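Local coordinates for protein eukaryotic initiation factor 4F subunit p150 (Saccharomyces cerevisiae, PDB 2VSO) that scaffolds the eIF4F complex in translation initiation, linking the mRNA cap to PAB1 through the whole protein, of which this chain is the middle, eIF4A-binding domain, at residues Trp141-Pro146 against Ser208-Thr213; Arg200-Leu205 against Asp247-Ile252; Ser216-Leu221 against Phe268-Ile273. All coordinates share one frame; numbering follows the deposited sequence.

Contact 1 (Trp141-Pro146 against Ser208-Thr213); sequences WTDKLP and SPSEET
The loop 141-146 passes the start of helix 211-228, and the backbones come nearest where the CA atoms of Asp143 and Ser210 lie 6.7 Å apart. Ser210 is the N-cap residue of that helix. The side chain of Asp143 bridges the gap. Its CG stands anti to the backbone N (chi1 180°), which carries the carboxylate straight across to the helix start. Both oxygens then take hold of Ser210. Asp143 OD1 accepts from Ser210 OG at 2.5 Å. Asp143 OD2 accepts from Ser210 N at 3.2 Å, with an N-H...O angle of 154°. Each oxygen uses its syn lone pair, the one on the side of its partner oxygen. The two bonds therefore fork round one serine and fix how the carboxylate is turned. Thr213, in the first turn of the helix, may add a weak hydrogen bond. Its OG1 lies 2.9 Å from Asp143 OD1, but where its proton goes is not settled. A water lies beside the same hydroxyl. It accepts from Trp141 NE1 at 3.0 Å and so links the indole to Thr213. Farther out, Lys144 CD rests against Ser208 OG at 3.9 Å, with no bond between them. Lys170 of helix 163-185 donates to both Ser210 OG and the carbonyl oxygen of Asp143, tying a third element to the pair. Trp141 packs on Leu174 and Val177 of that helix and makes a cation-pi contact with Arg200. Asp143 is buried, so its carboxylate depends on these donors. The nearby ammonium of Lys170 and the N-terminal end of helix 211-228 would probably favour its charged form, while the neighbouring carboxylate of Asp204 would oppose it.

Contact 2 (Arg200-Leu205 against Asp247-Ile252); sequences RLMKDL and DSLFGI
Leu205 N makes its firmer bond to Leu201 O, at 2.9 Å, and a weak one to Met202 O, at 3.2 Å. Met202 O has several loose partners. The hydroxyl of Thr206 is also within bonding reach of it, shared with Lys203 O. Ile252 CD1 of helix 242-257 lies against the same Met202 O at 4.0 Å. No hydrogen bond crosses between the segments. The two helices run in nearly the same direction, with axes 10.3 Å apart at closest and crossing at 26°. Four apolar side chains fill the gap, two from each helix. Met202 leans over Leu249, with CG 3.7 Å from Leu249 CD1. The two chains meet at a slant, and the sulfur sits over Leu249 CB. Leu249 CG is anti to its backbone N (chi1 173°). This swings CD1 back toward helix 191-206, where it also meets Leu205 CD2 at 3.5 Å. Ile252 closes the C-terminal end of the contact. Its two branches part: CG2 presses on Leu205 CB at 3.5 Å, while CD1 reaches back to Met202 CB at 4.1 Å. Leu205 is shared further, since it also packs on Thr213 and Val217 of helix 211-228. Helices 191-206 and 242-257 are separated in the chain by helix 211-228. Such near-parallel packing of next-but-one helices is consistent with the HEAT-like helical-repeat architecture of MIF4G domains. Between these segments the join is made by apolar side chains, a thioether among them, so it depends on close fit and burial, with no directional bond to set its angle.

Contact 3 (Ser216-Leu221 against Phe268-Ile273); sequences SVVELL and FKLIDI
Val218 is the first residue of 216-221 to meet helix 264-278, and much of the contact turns on one of its methyls. CG1 is anti to the backbone N (chi1 167°), and CG2 is the branch that faces the other helix. There Val218 CG2 touches Leu270 CD2 at 3.8 Å, and the two side chains lie nearly perpendicular. The same methyl lies 4.0 Å from Ile273 CG1 and 4.1 Å from Lys269 CB. Lys269 gives only the root of its chain to this contact, and its amino group is carried off from Val218. The helices run near parallel, 10.2 Å apart between axes, with a crossing angle of 29°. Helix 242-257 comes between them in sequence and also packs on both, as in the stacked helical hairpins of a HEAT-type MIF4G domain. It meets Leu221 through Leu246 and Leu270 through Ile256 and Ile257. Leu220 faces another way, onto Met194, Phe198 and Leu201 of helix 191-206. Leu221 then returns to the contact, one turn beyond Val218. Its CB stands 4.2 Å from Ile273 CG2, so Ile273 spans both residues. Outside the pair of segments, another protein chain of the assembly offers basic side chains to helix 264-278: Asp272 forms a salt bridge there and Phe268 a cation-pi contact.

The three contacts hold together the C-terminal part of the MIF4G domain. Centre to centre, contacts 1 and 2 are about 14 Å apart, contacts 2 and 3 about 12 Å, and contacts 1 and 3 about 16 Å. Helix 211-228 joins them: its start serves contact 1, and its next turns serve contact 3. Thr213 CG2 meets Leu205 CD1 at 3.7 Å, linking contact 1 to contact 2. Contacts 2 and 3 share a hydrophobic core, where Leu205 CD2 lies 4.0 Å from Val217 CG2 and Phe250 CE1 lies 4.1 Å from Leu221 CD2. Of the three, contact 3 alone has segments that touch another protein chain.

Contact 1 (Trp141-Pro146 against Ser208-Thr213)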
loop_
_atom_site.group_PDB
_atom_site.type_symbol
_atom_site.label_atom_id
_atom_site.label_comp_id
_atom_site.label_asym_id
_atom_site.label_seq_id
_atom_site.Cartn_x
_atom_site.Cartn_y
_atom_site.Cartn_z
ATOM N N TRP C 141 -20.457 -11.449 12.261
ATOM C CA TRP C 141 -20.203 -11.322 10.828
ATOM C C TRP C 141 -20.065 -12.714 10.206
ATOM O O TRP C 141 -19.943 -13.701 10.933
ATOM C CB TRP C 141 -18.953 -10.460 10.569
ATOM C CG TRP C 141 -17.633 -11.125 10.886
ATOM C CD1 TRP C 141 -16.872 -11.880 10.036
ATOM C CD2 TRP C 141 -16.912 -11.074 12.126
ATOM N NE1 TRP C 141 -15.737 -12.315 10.675
ATOM C CE2 TRP C 141 -15.738 -11.836 11.958
ATOM C CE3 TRP C 141 -17.152 -10.470 13.367
ATOM C CZ2 TRP C 141 -14.807 -12.012 12.982
ATOM C CZ3 TRP C 141 -16.221 -10.638 14.378
ATOM C CH2 TRP C 141 -15.056 -11.400 14.175
ATOM N N THR C 142 -20.115 -12.802 8.875
ATOM C CA THR C 142 -19.937 -14.091 8.197
ATOM C C THR C 142 -18.620 -14.153 7.424
ATOM O O THR C 142 -18.179 -13.156 6.850
ATOM C CB THR C 142 -21.119 -14.443 7.244
ATOM O OG1 THR C 142 -21.263 -13.426 6.245
ATOM C CG2 THR C 142 -22.432 -14.594 8.019
ATOM N N ASP C 143 -17.995 -15.327 7.415
ATOM C CA ASP C 143 -16.750 -15.507 6.678
ATOM C C ASP C 143 -16.981 -15.643 5.171
ATOM O O ASP C 143 -16.303 -14.994 4.372
ATOM C CB ASP C 143 -15.974 -16.720 7.198
ATOM C CG ASP C 143 -14.672 -16.935 6.450
ATOM O OD1 ASP C 143 -14.100 -15.933 5.969
ATOM O OD2 ASP C 143 -14.223 -18.096 6.340
ATOM N N LYS C 144 -17.934 -16.489 4.791
ATOM C CA LYS C 144 -18.205 -16.737 3.382
ATOM C C LYS C 144 -19.056 -15.639 2.781
ATOM O O LYS C 144 -20.140 -15.336 3.282
ATOM C CB LYS C 144 -18.884 -18.093 3.189
ATOM C CG LYS C 144 -17.960 -19.283 3.412
ATOM C CD LYS C 144 -18.603 -20.581 2.948
ATOM C CE LYS C 144 -19.891 -20.863 3.700
ATOM N NZ LYS C 144 -20.410 -22.223 3.392
ATOM N N LEU C 145 -18.561 -15.041 1.704
ATOM C CA LEU C 145 -19.281 -13.966 1.034
ATOM C C LEU C 145 -19.949 -14.481 -0.238
ATOM O O LEU C 145 -19.430 -15.391 -0.889
ATOM C CB LEU C 145 -18.334 -12.815 0.720
ATOM N N PRO C 146 -21.098 -13.905 -0.592
ATOM C CA PRO C 146 -21.775 -14.262 -1.839
ATOM C C PRO C 146 -20.975 -13.783 -3.043
ATOM O O PRO C 146 -19.839 -14.215 -3.256
ATOM C CB PRO C 146 -23.177 -13.690 -1.880
ATOM N N SER C 208 -14.227 -24.351 5.846
ATOM C CA SER C 208 -13.686 -23.804 4.597
ATOM C C SER C 208 -13.353 -22.318 4.717
ATOM O O SER C 208 -14.149 -21.461 4.329
ATOM C CB SER C 208 -14.639 -24.057 3.420
ATOM O OG SER C 208 -15.727 -23.149 3.421
ATOM N N PRO C 209 -12.156 -22.018 5.241
ATOM C CA PRO C 209 -11.720 -20.667 5.617
ATOM C C PRO C 209 -11.340 -19.831 4.406
ATOM O O PRO C 209 -10.684 -20.339 3.502
ATOM C CB PRO C 209 -10.470 -20.924 6.472
ATOM C CG PRO C 209 -10.381 -22.439 6.648
ATOM C CD PRO C 209 -11.109 -23.021 5.491
ATOM N N SER C 210 -11.749 -18.567 4.395
ATOM C CA SER C 210 -11.382 -17.662 3.318
ATOM C C SER C 210 -9.964 -17.165 3.558
ATOM O O SER C 210 -9.419 -17.333 4.643
ATOM C CB SER C 210 -12.358 -16.489 3.231
ATOM O OG SER C 210 -12.212 -15.623 4.343
ATOM N N GLU C 211 -9.356 -16.559 2.551
ATOM C CA GLU C 211 -7.973 -16.135 2.697
ATOM C C GLU C 211 -7.797 -14.919 3.615
ATOM O O GLU C 211 -6.771 -14.782 4.275
ATOM C CB GLU C 211 -7.313 -15.942 1.330
ATOM C CG GLU C 211 -6.985 -17.279 0.677
ATOM C CD GLU C 211 -6.046 -17.163 -0.505
ATOM O OE1 GLU C 211 -5.811 -16.029 -0.978
ATOM O OE2 GLU C 211 -5.550 -18.219 -0.959
ATOM N N GLU C 212 -8.800 -14.052 3.676
ATOM C CA GLU C 212 -8.770 -12.928 4.605
ATOM C C GLU C 212 -8.774 -13.396 6.066
ATOM O O GLU C 212 -8.090 -12.824 6.910
ATOM C CB GLU C 212 -9.949 -11.987 4.359
ATOM C CG GLU C 212 -10.174 -11.640 2.901
ATOM C CD GLU C 212 -11.273 -10.622 2.734
ATOM O OE1 GLU C 212 -11.755 -10.106 3.767
ATOM O OE2 GLU C 212 -11.658 -10.340 1.578
ATOM N N THR C 213 -9.543 -14.440 6.356
ATOM C CA THR C 213 -9.615 -14.981 7.707
ATOM C C THR C 213 -8.287 -15.582 8.150
ATOM O O THR C 213 -7.804 -15.298 9.246
ATOM C CB THR C 213 -10.748 -16.022 7.834
ATOM O OG1 THR C 213 -12.006 -15.341 7.854
ATOM C CG2 THR C 213 -10.610 -16.810 9.103
HETATM O O HOH W 1 -14.007 -14.790 10.377
#

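Contact 2 (Arg200-Leu205 against Asp247-Ile252)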
loop_
_atom_site.group_PDB
_atom_site.type_symbol
_atom_site.label_atom_id
_atom_site.label_comp_id
_atom_site.label_asym_id
_atom_site.label_seq_id
_atom_site.Cartn_x
_atom_site.Cartn_y
_atom_site.Cartn_z
ATOM N N ARG C 200 -13.773 -17.636 17.934
ATOM C CA ARG C 200 -14.546 -17.246 16.762
ATOM C C ARG C 200 -13.828 -17.585 15.471
ATOM O O ARG C 200 -14.456 -18.031 14.511
ATOM C CB ARG C 200 -14.846 -15.744 16.812
ATOM C CG ARG C 200 -15.438 -15.163 15.538
ATOM C CD ARG C 200 -16.841 -15.681 15.253
ATOM N NE ARG C 200 -17.256 -15.376 13.883
ATOM C CZ ARG C 200 -18.341 -15.875 13.298
ATOM N NH1 ARG C 200 -19.135 -16.711 13.958
ATOM N NH2 ARG C 200 -18.631 -15.541 12.049
ATOM N N LEU C 201 -12.512 -17.360 15.460
ATOM C CA LEU C 201 -11.662 -17.609 14.287
ATOM C C LEU C 201 -11.508 -19.096 14.010
ATOM O O LEU C 201 -11.547 -19.521 12.863
ATOM C CB LEU C 201 -10.286 -16.965 14.458
ATOM C CG LEU C 201 -10.256 -15.440 14.498
ATOM C CD1 LEU C 201 -8.936 -14.969 15.033
ATOM C CD2 LEU C 201 -10.564 -14.819 13.137
ATOM N N MET C 202 -11.329 -19.884 15.065
ATOM C CA MET C 202 -11.255 -21.330 14.926
ATOM C C MET C 202 -12.536 -21.893 14.317
ATOM O O MET C 202 -12.511 -22.877 13.589
ATOM C CB MET C 202 -10.982 -21.992 16.272
ATOM C CG MET C 202 -9.633 -21.655 16.882
ATOM S SD MET C 202 -9.311 -22.606 18.379
ATOM C CE MET C 202 -10.602 -21.955 19.436
ATOM N N LYS C 203 -13.656 -21.258 14.614
ATOM C CA LYS C 203 -14.936 -21.696 14.084
ATOM C C LYS C 203 -14.935 -21.582 12.555
ATOM O O LYS C 203 -15.383 -22.486 11.863
ATOM C CB LYS C 203 -16.067 -20.864 14.699
ATOM C CG LYS C 203 -17.372 -21.621 14.950
ATOM C CD LYS C 203 -18.301 -21.588 13.743
ATOM C CE LYS C 203 -19.593 -22.338 14.023
ATOM N NZ LYS C 203 -20.384 -22.560 12.781
ATOM N N ASP C 204 -14.413 -20.473 12.038
ATOM C CA ASP C 204 -14.372 -20.238 10.601
ATOM C C ASP C 204 -13.231 -21.016 9.938
ATOM O O ASP C 204 -13.233 -21.247 8.724
ATOM C CB ASP C 204 -14.241 -18.740 10.301
ATOM C CG ASP C 204 -15.496 -17.956 10.663
ATOM O OD1 ASP C 204 -16.334 -18.488 11.420
ATOM O OD2 ASP C 204 -15.643 -16.806 10.197
ATOM N N LEU C 205 -12.262 -21.426 10.747
ATOM C CA LEU C 205 -11.122 -22.181 10.260
ATOM C C LEU C 205 -11.477 -23.630 9.930
ATOM O O LEU C 205 -10.788 -24.280 9.138
ATOM C CB LEU C 205 -9.994 -22.137 11.285
ATOM C CG LEU C 205 -8.802 -21.237 10.970
ATOM C CD1 LEU C 205 -9.173 -20.112 10.024
ATOM C CD2 LEU C 205 -8.216 -20.720 12.273
ATOM N N ASP C 247 -2.741 -25.249 20.856
ATOM C CA ASP C 247 -2.610 -26.634 20.419
ATOM C C ASP C 247 -3.722 -27.001 19.429
ATOM O O ASP C 247 -3.446 -27.445 18.324
ATOM C CB ASP C 247 -2.610 -27.580 21.619
ATOM C CG ASP C 247 -1.345 -27.460 22.463
ATOM O OD1 ASP C 247 -0.328 -26.948 21.942
ATOM O OD2 ASP C 247 -1.364 -27.887 23.644
ATOM N N SER C 248 -4.973 -26.795 19.827
ATOM C CA SER C 248 -6.127 -27.056 18.969
ATOM C C SER C 248 -6.046 -26.260 17.673
ATOM O O SER C 248 -6.278 -26.789 16.586
ATOM C CB SER C 248 -7.436 -26.685 19.681
ATOM O OG SER C 248 -7.554 -27.295 20.952
ATOM N N LEU C 249 -5.732 -24.978 17.808
ATOM C CA LEU C 249 -5.712 -24.056 16.682
ATOM C C LEU C 249 -4.659 -24.421 15.622
ATOM O O LEU C 249 -4.921 -24.366 14.419
ATOM C CB LEU C 249 -5.486 -22.635 17.202
ATOM C CG LEU C 249 -5.265 -21.497 16.211
ATOM C CD1 LEU C 249 -6.328 -21.490 15.126
ATOM C CD2 LEU C 249 -5.221 -20.177 16.946
ATOM N N PHE C 250 -3.467 -24.788 16.078
ATOM C CA PHE C 250 -2.399 -25.195 15.182
ATOM C C PHE C 250 -2.683 -26.548 14.527
ATOM O O PHE C 250 -2.191 -26.838 13.441
ATOM C CB PHE C 250 -1.057 -25.178 15.907
ATOM C CG PHE C 250 -0.430 -23.815 15.969
ATOM C CD1 PHE C 250 -0.764 -22.932 16.975
ATOM C CD2 PHE C 250 0.477 -23.410 15.005
ATOM C CE1 PHE C 250 -0.200 -21.676 17.022
ATOM C CE2 PHE C 250 1.047 -22.161 15.051
ATOM C CZ PHE C 250 0.712 -21.292 16.057
ATOM N N GLY C 251 -3.502 -27.364 15.173
ATOM C CA GLY C 251 -3.937 -28.606 14.574
ATOM C C GLY C 251 -4.949 -28.396 13.462
ATOM O O GLY C 251 -5.112 -29.240 12.595
ATOM N N ILE C 252 -5.640 -27.267 13.494
ATOM C CA ILE C 252 -6.626 -26.941 12.475
ATOM C C ILE C 252 -5.895 -26.395 11.280
ATOM O O ILE C 252 -6.343 -26.540 10.144
ATOM C CB ILE C 252 -7.630 -25.873 12.971
ATOM C CG1 ILE C 252 -8.655 -26.496 13.919
ATOM C CG2 ILE C 252 -8.347 -25.219 11.810
ATOM C CD1 ILE C 252 -9.560 -25.479 14.535
#

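Contact 3 (Ser216-Leu221 against Phe268-Ile273)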
loop_
_atom_site.group_PDB
_atom_site.type_symbol
_atom_site.label_atom_id
_atom_site.label_comp_id
_atom_site.label_asym_id
_atom_site.label_seq_id
_atom_site.Cartn_x
_atom_site.Cartn_y
_atom_site.Cartn_z
ATOM N N SER C 216 -5.844 -13.098 8.801
ATOM C CA SER C 216 -6.159 -12.490 10.081
ATOM C C SER C 216 -5.563 -13.271 11.245
ATOM O O SER C 216 -4.978 -12.679 12.148
ATOM C CB SER C 216 -7.676 -12.387 10.241
ATOM O OG SER C 216 -8.043 -11.970 11.545
ATOM N N VAL C 217 -5.715 -14.596 11.211
ATOM C CA VAL C 217 -5.207 -15.482 12.255
ATOM C C VAL C 217 -3.697 -15.408 12.394
ATOM O O VAL C 217 -3.179 -15.292 13.505
ATOM C CB VAL C 217 -5.595 -16.953 12.013
ATOM C CG1 VAL C 217 -5.679 -17.681 13.328
ATOM C CG2 VAL C 217 -6.933 -17.029 11.332
ATOM N N VAL C 218 -2.997 -15.491 11.263
ATOM C CA VAL C 218 -1.543 -15.396 11.237
ATOM C C VAL C 218 -1.091 -14.099 11.875
ATOM O O VAL C 218 -0.302 -14.107 12.819
ATOM C CB VAL C 218 -0.966 -15.530 9.795
ATOM C CG1 VAL C 218 0.480 -15.109 9.763
ATOM C CG2 VAL C 218 -1.112 -16.959 9.282
ATOM N N GLU C 219 -1.601 -12.982 11.373
ATOM C CA GLU C 219 -1.239 -11.687 11.926
ATOM C C GLU C 219 -1.507 -11.597 13.425
ATOM O O GLU C 219 -0.704 -11.021 14.160
ATOM C CB GLU C 219 -1.935 -10.558 11.183
ATOM C CG GLU C 219 -1.527 -10.437 9.732
ATOM C CD GLU C 219 -2.416 -9.473 8.961
ATOM O OE1 GLU C 219 -3.416 -8.998 9.538
ATOM O OE2 GLU C 219 -2.119 -9.191 7.782
ATOM N N LEU C 220 -2.621 -12.179 13.877
ATOM C CA LEU C 220 -2.937 -12.212 15.298
ATOM C C LEU C 220 -1.943 -13.067 16.082
ATOM O O LEU C 220 -1.377 -12.636 17.075
ATOM C CB LEU C 220 -4.356 -12.718 15.503
ATOM C CG LEU C 220 -4.909 -12.655 16.933
ATOM C CD1 LEU C 220 -4.972 -11.216 17.458
ATOM C CD2 LEU C 220 -6.270 -13.287 16.957
ATOM N N LEU C 221 -1.711 -14.282 15.615
ATOM C CA LEU C 221 -0.694 -15.128 16.213
ATOM C C LEU C 221 0.711 -14.504 16.199
ATOM O O LEU C 221 1.517 -14.741 17.099
ATOM C CB LEU C 221 -0.677 -16.477 15.520
ATOM C CG LEU C 221 -1.888 -17.327 15.845
ATOM C CD1 LEU C 221 -2.047 -18.407 14.800
ATOM C CD2 LEU C 221 -1.733 -17.905 17.231
ATOM N N PHE C 268 2.596 -20.464 2.762
ATOM C CA PHE C 268 3.900 -20.104 3.291
ATOM C C PHE C 268 3.766 -19.426 4.640
ATOM O O PHE C 268 4.602 -19.623 5.507
ATOM C CB PHE C 268 4.688 -19.198 2.325
ATOM C CG PHE C 268 5.262 -19.923 1.134
ATOM C CD1 PHE C 268 5.391 -19.279 -0.086
ATOM C CD2 PHE C 268 5.656 -21.246 1.233
ATOM C CE1 PHE C 268 5.905 -19.945 -1.175
ATOM C CE2 PHE C 268 6.165 -21.914 0.138
ATOM C CZ PHE C 268 6.293 -21.259 -1.064
ATOM N N LYS C 269 2.725 -18.612 4.805
ATOM C CA LYS C 269 2.462 -17.936 6.082
ATOM C C LYS C 269 2.152 -18.929 7.201
ATOM O O LYS C 269 2.686 -18.825 8.299
ATOM C CB LYS C 269 1.315 -16.930 5.945
ATOM C CG LYS C 269 1.704 -15.635 5.240
ATOM C CD LYS C 269 0.476 -14.796 4.869
ATOM C CE LYS C 269 0.865 -13.349 4.630
ATOM N NZ LYS C 269 2.018 -13.230 3.698
ATOM N N LEU C 270 1.294 -19.897 6.900
ATOM C CA LEU C 270 0.933 -20.930 7.850
ATOM C C LEU C 270 2.111 -21.800 8.271
ATOM O O LEU C 270 2.260 -22.137 9.433
ATOM C CB LEU C 270 -0.177 -21.805 7.270
ATOM C CG LEU C 270 -1.411 -21.054 6.778
ATOM C CD1 LEU C 270 -2.341 -21.987 6.022
ATOM C CD2 LEU C 270 -2.131 -20.417 7.951
ATOM N N ILE C 271 2.938 -22.185 7.310
ATOM C CA ILE C 271 4.084 -23.035 7.594
ATOM C C ILE C 271 5.095 -22.284 8.464
ATOM O O ILE C 271 5.826 -22.883 9.258
ATOM C CB ILE C 271 4.714 -23.565 6.286
ATOM C CG1 ILE C 271 3.847 -24.681 5.712
ATOM C CG2 ILE C 271 6.118 -24.086 6.514
ATOM C CD1 ILE C 271 4.043 -24.888 4.238
ATOM N N ASP C 272 5.090 -20.963 8.343
ATOM C CA ASP C 272 6.008 -20.123 9.103
ATOM C C ASP C 272 5.622 -19.819 10.554
ATOM O O ASP C 272 6.515 -19.754 11.393
ATOM C CB ASP C 272 6.339 -18.846 8.336
ATOM C CG ASP C 272 7.192 -19.117 7.103
ATOM O OD1 ASP C 272 7.417 -20.308 6.792
ATOM O OD2 ASP C 272 7.638 -18.149 6.450
ATOM N N ILE C 273 4.329 -19.631 10.868
ATOM C CA ILE C 273 3.946 -19.551 12.294
ATOM C C ILE C 273 4.053 -20.904 12.977
ATOM O O ILE C 273 4.373 -20.971 14.156
ATOM C CB ILE C 273 2.534 -18.946 12.600
ATOM C CG1 ILE C 273 1.648 -18.939 11.364
ATOM C CG2 ILE C 273 2.638 -17.566 13.273
ATOM C CD1 ILE C 273 0.750 -20.136 11.279
#